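Local coordinates for phosphatidylinositol 4,5-bisphosphate-binding protein SLM1 (Saccharomyces cerevisiae, PDB 4A6F) that binds phosphatidylinositol 4,5-bisphosphate at the plasma membrane as an effector of TORC2 and calcineurin signalling, here represented by its PH domain, at residues 6-11 with 107-112; 61-66 with 77-82. One frame throughout, in Å; residues are numbered along the deposited sequence.

Contact 1. Residues 6-11 with 107-112; sequences EIKSGF and MSWFDN. With SEP (phosphoserine), chain D.
Lys8 lies across the indole of Trp109, and its aliphatic end does most of the touching. The CH-pi contact is almost vertical: CE of Lys8 stands 3.4 Å from the centroid of the five-membered ring of Trp109, 3° off the ring normal. The ammonium group adds a cation-pi interaction: NZ of Lys8 lies 4.5 Å from the same centroid, still over the face. The chain runs extended as far as CE and bends only at its last torsion (chi4 61°), which turns NZ aside toward the helix. There it donates a hydrogen bond to OG of Ser108, with NZ and OG 3.0 Å apart.

The pairing belongs to the PH fold, in which a C-terminal helix, here 103-115, closes one end of a strongly bent antiparallel sheet; strand 8-11 and helix 107-112 run at 142° to each other. Where the strand begins, a classic beta bulge sets both Ile7 and Lys8 opposite Leu29.

Backbone packing meets the indole at its rim. Gly10 N lies in the ring plane, 3.6 Å from CZ2 of Trp109; the backbone angles of Gly10 would by themselves push a CB against O of Ser9.

One water bridges the two segments: it accepts from NE1 of Trp109 at 2.7 Å and donates to O of Phe11, tying the indole edge back to the strand. Trp109 also packs on Tyr27, Leu29 and Phe80.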
loop_
_atom_site.group_PDB
_atom_site.type_symbol
_atom_site.label_atom_id
_atom_site.label_comp_id
_atom_site.label_asym_id
_atom_site.label_seq_id
_atom_site.Cartn_x
_atom_site.Cartn_y
_atom_site.Cartn_z
ATOM N N GLU A 6 0.004 3.483 7.360
ATOM C CA GLU A 6 1.291 4.164 7.399
ATOM C C GLU A 6 2.407 3.140 7.329
ATOM O O GLU A 6 2.375 2.117 8.029
ATOM C CB GLU A 6 1.423 5.001 8.669
ATOM C CG GLU A 6 2.767 4.857 9.358
ATOM C CD GLU A 6 2.826 5.609 10.657
ATOM O OE1 GLU A 6 2.020 6.551 10.834
ATOM O OE2 GLU A 6 3.683 5.263 11.498
ATOM N N ILE A 7 3.383 3.413 6.470
ATOM C CA ILE A 7 4.573 2.584 6.341
ATOM C C ILE A 7 5.669 3.097 7.272
ATOM O O ILE A 7 6.358 2.322 7.935
ATOM C CB ILE A 7 5.078 2.567 4.886
ATOM C CG1 ILE A 7 4.015 1.973 3.970
ATOM C CG2 ILE A 7 6.391 1.787 4.759
ATOM C CD1 ILE A 7 4.323 2.143 2.532
ATOM N N LYS A 8 5.828 4.411 7.322
ATOM C CA LYS A 8 6.818 5.009 8.204
ATOM C C LYS A 8 6.373 6.406 8.600
ATOM O O LYS A 8 5.688 7.084 7.842
ATOM C CB LYS A 8 8.163 5.083 7.486
ATOM C CG LYS A 8 9.309 5.566 8.362
ATOM C CD LYS A 8 10.626 5.460 7.604
ATOM C CE LYS A 8 11.773 6.079 8.395
ATOM N NZ LYS A 8 12.011 5.429 9.707
ATOM N N SER A 9 6.774 6.841 9.787
ATOM C CA SER A 9 6.463 8.186 10.220
ATOM C C SER A 9 7.581 8.697 11.096
ATOM O O SER A 9 8.336 7.916 11.680
ATOM C CB SER A 9 5.142 8.230 10.997
ATOM O OG SER A 9 5.174 7.339 12.104
ATOM N N GLY A 10 7.677 10.015 11.206
ATOM C CA GLY A 10 8.695 10.588 12.058
ATOM C C GLY A 10 8.957 12.024 11.684
ATOM O O GLY A 10 8.465 12.507 10.663
ATOM N N PHE A 11 9.730 12.709 12.520
ATOM C CA PHE A 11 10.060 14.103 12.251
ATOM C C PHE A 11 11.189 14.187 11.229
ATOM O O PHE A 11 12.146 13.417 11.291
ATOM C CB PHE A 11 10.442 14.816 13.552
ATOM C CG PHE A 11 9.284 15.013 14.491
ATOM C CD1 PHE A 11 8.490 16.135 14.387
ATOM C CD2 PHE A 11 8.986 14.075 15.468
ATOM C CE1 PHE A 11 7.407 16.335 15.251
ATOM C CE2 PHE A 11 7.904 14.266 16.327
ATOM C CZ PHE A 11 7.119 15.399 16.213
ATOM N N MET A 107 18.819 6.968 6.310
ATOM C CA MET A 107 18.860 5.805 5.426
ATOM C C MET A 107 17.551 4.998 5.454
ATOM O O MET A 107 17.123 4.475 4.430
ATOM C CB MET A 107 20.093 4.941 5.708
ATOM C CG MET A 107 21.403 5.561 5.205
ATOM S SD MET A 107 21.396 5.919 3.427
ATOM C CE MET A 107 21.142 4.281 2.746
ATOM N N SER A 108 16.900 4.928 6.613
ATOM C CA SER A 108 15.582 4.298 6.692
ATOM C C SER A 108 14.568 5.034 5.816
ATOM O O SER A 108 13.806 4.418 5.065
ATOM C CB SER A 108 15.100 4.227 8.146
ATOM O OG SER A 108 13.862 3.541 8.251
ATOM N N TRP A 109 14.541 6.361 5.906
ATOM C CA TRP A 109 13.650 7.120 5.044
ATOM C C TRP A 109 13.997 6.865 3.574
ATOM O O TRP A 109 13.120 6.618 2.743
ATOM C CB TRP A 109 13.759 8.613 5.347
ATOM C CG TRP A 109 12.942 9.018 6.542
ATOM C CD1 TRP A 109 13.403 9.281 7.803
ATOM C CD2 TRP A 109 11.525 9.171 6.591
ATOM N NE1 TRP A 109 12.354 9.603 8.633
ATOM C CE2 TRP A 109 11.189 9.545 7.913
ATOM C CE3 TRP A 109 10.504 9.051 5.647
ATOM C CZ2 TRP A 109 9.874 9.780 8.314
ATOM C CZ3 TRP A 109 9.186 9.275 6.053
ATOM C CH2 TRP A 109 8.889 9.651 7.371
ATOM N N PHE A 110 15.280 6.974 3.265
ATOM C CA PHE A 110 15.744 6.884 1.895
ATOM C C PHE A 110 15.323 5.543 1.311
ATOM O O PHE A 110 14.706 5.485 0.252
ATOM C CB PHE A 110 17.263 7.017 1.836
ATOM C CG PHE A 110 17.797 7.070 0.446
ATOM C CD1 PHE A 110 18.145 5.906 -0.221
ATOM C CD2 PHE A 110 17.938 8.283 -0.203
ATOM C CE1 PHE A 110 18.636 5.962 -1.515
ATOM C CE2 PHE A 110 18.420 8.346 -1.488
ATOM C CZ PHE A 110 18.763 7.185 -2.149
ATOM N N ASP A 111 15.626 4.474 2.030
ATOM C CA ASP A 111 15.335 3.120 1.526
ATOM C C ASP A 111 13.832 2.833 1.423
ATOM O O ASP A 111 13.360 2.200 0.474
ATOM C CB ASP A 111 16.005 2.079 2.404
ATOM C CG ASP A 111 17.497 1.986 2.172
ATOM O OD1 ASP A 111 17.971 2.388 1.089
ATOM O OD2 ASP A 111 18.193 1.504 3.085
ATOM N N ASN A 112 13.067 3.281 2.408
ATOM C CA ASN A 112 11.627 3.115 2.325
ATOM C C ASN A 112 10.983 3.887 1.170
ATOM O O ASN A 112 10.037 3.408 0.535
ATOM C CB ASN A 112 10.980 3.435 3.669
ATOM C CG ASN A 112 11.014 2.242 4.612
ATOM O OD1 ASN A 112 10.272 1.282 4.429
ATOM N ND2 ASN A 112 11.893 2.287 5.605
HETATM N N SEP D . 13.934 -1.724 5.628
HETATM C CA SEP D . 14.941 -2.442 4.703
HETATM C CB SEP D . 15.054 -1.772 3.344
HETATM O OG SEP D . 13.950 -2.153 2.569
HETATM C C SEP D . 16.293 -2.730 5.246
HETATM O O SEP D . 16.523 -2.785 6.480
HETATM O OXT SEP D . 17.358 -3.085 4.345
HETATM P P SEP D . 12.590 -2.108 3.263
HETATM O O1P SEP D . 12.449 -2.889 4.619
HETATM O O2P SEP D . 12.199 -0.676 3.578
HETATM O O3P SEP D . 11.809 -2.759 2.444
HETATM O O HOH W 1 12.501 10.627 11.174
#

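Contact 2. Residues 61-66 with 77-82; sequences EHSRKN and DAKFVL. With SEP (phosphoserine), chain E.
Asn66 lays its amide flat against the carboxylate of Asp77, the two planes only 4° apart and stacked, with ND2 of Asn66 3.3 Å from CG of Asp77. The grip itself is made by the backbone: N of Asn66 donates to OD2 of Asp77 at 2.9 Å, reaching the anti side of that oxygen. A chi1 of 60°, with CG between the backbone N and carbonyl carbon of Asp77, goes with a carboxylate held beside Asn66.

Nearer the sheet, Ser63 takes over from the regular strand pairing. Its N donates to O of Lys79, while its OG, beside its own backbone N (chi1 -56°), accepts from N of Lys79 at 2.9 Å, a side chain standing in for a main-chain carbonyl. Strand 57-62, an edge strand of the PH-domain sheet within this chain, pairs antiparallel with 79-84, and His62 with Phe80 is a non-hydrogen-bonded pair. Beyond it, N of Val81 donates to O of Glu61, and CG of Glu61 packs alongside CG2 of Val81 at 3.5 Å.

ND1 of His62 bonds to O of Ser63 at 2.7 Å, almost exactly in its imidazole plane, which helps to hold the ring's rotation. Lys79 extends outward, where its NZ donates to phosphate oxygen O1P of a bound phosphoserine at 3.0 Å; Lys99 binds the same ligand.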
loop_
_atom_site.group_PDB
_atom_site.type_symbol
_atom_site.label_atom_id
_atom_site.label_comp_id
_atom_site.label_asym_id
_atom_site.label_seq_id
_atom_site.Cartn_x
_atom_site.Cartn_y
_atom_site.Cartn_z
ATOM N N GLU A 61 20.067 11.377 -4.300
ATOM C CA GLU A 61 21.307 11.279 -3.545
ATOM C C GLU A 61 21.080 11.431 -2.051
ATOM O O GLU A 61 20.025 11.889 -1.605
ATOM C CB GLU A 61 22.337 12.296 -4.048
ATOM C CG GLU A 61 21.795 13.688 -4.183
ATOM C CD GLU A 61 22.827 14.685 -4.669
ATOM O OE1 GLU A 61 24.027 14.526 -4.353
ATOM O OE2 GLU A 61 22.428 15.638 -5.368
ATOM N N HIS A 62 22.082 11.031 -1.281
ATOM C CA HIS A 62 22.034 11.192 0.157
ATOM C C HIS A 62 23.445 11.387 0.681
ATOM O O HIS A 62 24.439 11.116 -0.018
ATOM C CB HIS A 62 21.353 9.994 0.837
ATOM C CG HIS A 62 22.063 8.689 0.624
ATOM N ND1 HIS A 62 23.300 8.417 1.170
ATOM C CD2 HIS A 62 21.697 7.573 -0.051
ATOM C CE1 HIS A 62 23.675 7.197 0.824
ATOM N NE2 HIS A 62 22.718 6.661 0.086
ATOM N N SER A 63 23.531 11.858 1.912
ATOM C CA SER A 63 24.814 12.105 2.537
ATOM C C SER A 63 25.627 10.817 2.627
ATOM O O SER A 63 25.077 9.720 2.711
ATOM C CB SER A 63 24.606 12.670 3.939
ATOM O OG SER A 63 23.811 13.838 3.896
ATOM N N ARG A 64 26.948 10.963 2.608
ATOM C CA ARG A 64 27.824 9.862 2.971
ATOM C C ARG A 64 28.052 9.957 4.467
ATOM O O ARG A 64 28.142 11.057 5.012
ATOM C CB ARG A 64 29.151 9.943 2.216
ATOM C CG ARG A 64 29.087 9.397 0.800
ATOM C CD ARG A 64 30.462 9.393 0.142
ATOM N NE ARG A 64 31.367 8.407 0.729
ATOM C CZ ARG A 64 32.661 8.315 0.434
ATOM N NH1 ARG A 64 33.207 9.155 -0.434
ATOM N NH2 ARG A 64 33.413 7.387 1.012
ATOM N N LYS A 65 28.117 8.814 5.140
ATOM C CA LYS A 65 28.264 8.824 6.588
ATOM C C LYS A 65 29.563 9.519 6.973
ATOM O O LYS A 65 30.548 9.446 6.236
ATOM C CB LYS A 65 28.230 7.403 7.152
ATOM C CG LYS A 65 27.975 7.363 8.646
ATOM C CD LYS A 65 27.856 5.946 9.163
ATOM C CE LYS A 65 27.473 5.945 10.632
ATOM N NZ LYS A 65 28.379 6.807 11.440
ATOM N N ASN A 66 29.557 10.212 8.110
ATOM C CA ASN A 66 30.769 10.840 8.622
ATOM C C ASN A 66 31.787 9.765 8.989
ATOM O O ASN A 66 31.414 8.696 9.479
ATOM C CB ASN A 66 30.464 11.723 9.839
ATOM C CG ASN A 66 29.753 13.022 9.465
ATOM O OD1 ASN A 66 29.985 13.590 8.397
ATOM N ND2 ASN A 66 28.888 13.500 10.355
ATOM N N ASP A 77 25.409 14.599 8.196
ATOM C CA ASP A 77 25.481 13.517 7.223
ATOM C C ASP A 77 24.141 12.784 7.195
ATOM O O ASP A 77 24.086 11.569 7.010
ATOM C CB ASP A 77 26.595 12.528 7.598
ATOM C CG ASP A 77 26.372 11.890 8.960
ATOM O OD1 ASP A 77 25.578 12.436 9.754
ATOM O OD2 ASP A 77 26.992 10.844 9.242
ATOM N N ALA A 78 23.053 13.533 7.389
ATOM C CA ALA A 78 21.735 12.936 7.530
ATOM C C ALA A 78 20.743 13.498 6.507
ATOM O O ALA A 78 19.543 13.590 6.786
ATOM C CB ALA A 78 21.205 13.156 8.944
ATOM N N LYS A 79 21.237 13.859 5.325
ATOM C CA LYS A 79 20.393 14.489 4.309
ATOM C C LYS A 79 20.129 13.579 3.116
ATOM O O LYS A 79 20.926 12.699 2.786
ATOM C CB LYS A 79 21.053 15.754 3.768
ATOM C CG LYS A 79 21.255 16.874 4.746
ATOM C CD LYS A 79 22.021 17.973 4.010
ATOM C CE LYS A 79 22.388 19.138 4.886
ATOM N NZ LYS A 79 23.342 20.014 4.135
ATOM N N PHE A 80 19.008 13.824 2.451
ATOM C CA PHE A 80 18.715 13.154 1.188
ATOM C C PHE A 80 17.910 14.081 0.290
ATOM O O PHE A 80 17.292 15.043 0.762
ATOM C CB PHE A 80 18.007 11.801 1.394
ATOM C CG PHE A 80 16.593 11.905 1.922
ATOM C CD1 PHE A 80 16.343 11.914 3.290
ATOM C CD2 PHE A 80 15.512 11.941 1.053
ATOM C CE1 PHE A 80 15.042 11.985 3.785
ATOM C CE2 PHE A 80 14.212 12.013 1.541
ATOM C CZ PHE A 80 13.977 12.037 2.910
ATOM N N VAL A 81 17.952 13.800 -1.005
ATOM C CA VAL A 81 17.232 14.585 -2.002
ATOM C C VAL A 81 16.056 13.805 -2.560
ATOM O O VAL A 81 16.190 12.630 -2.950
ATOM C CB VAL A 81 18.145 14.994 -3.184
ATOM C CG1 VAL A 81 17.372 15.836 -4.175
ATOM C CG2 VAL A 81 19.365 15.754 -2.684
ATOM N N LEU A 82 14.905 14.467 -2.590
ATOM C CA LEU A 82 13.703 13.921 -3.202
ATOM C C LEU A 82 13.421 14.747 -4.448
ATOM O O LEU A 82 13.259 15.968 -4.379
ATOM C CB LEU A 82 12.528 13.973 -2.213
ATOM C CG LEU A 82 11.195 13.380 -2.685
ATOM C CD1 LEU A 82 11.324 11.888 -2.934
ATOM C CD2 LEU A 82 10.097 13.652 -1.657
HETATM N N SEP E . 23.977 23.750 5.056
HETATM C CA SEP E . 22.644 23.134 4.583
HETATM C CB SEP E . 21.495 23.452 5.525
HETATM O OG SEP E . 21.583 22.603 6.637
HETATM C C SEP E . 22.234 23.370 3.176
HETATM O O SEP E . 23.057 23.686 2.281
HETATM O OXT SEP E . 20.873 23.112 2.780
HETATM P P SEP E . 22.972 22.442 7.254
HETATM O O1P SEP E . 24.137 22.011 6.294
HETATM O O2P SEP E . 23.429 23.742 7.886
HETATM O O3P SEP E . 22.833 21.421 8.054
#

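Contact 2 is nested within the chain loop that contact 1 closes, and their centres are 14 Å apart. They meet through the face of helix 103-115 turned from Lys8: CZ of Phe110 reaches CD2 of His62 at 3.6 Å, edge-to-face, and SD of Met107 lies 3.7 Å from NE2 of His62. Phe110 also packs on Phe80, with its CD2 3.9 Å from CB of that residue. The helix thus joins the strand 8-16 side of the sheet to its 57-62 edge. Each contact has its own phosphoserine: O2P of one lies near the Asn112 side chain in contact 1, whereas contact 2 has a separate one.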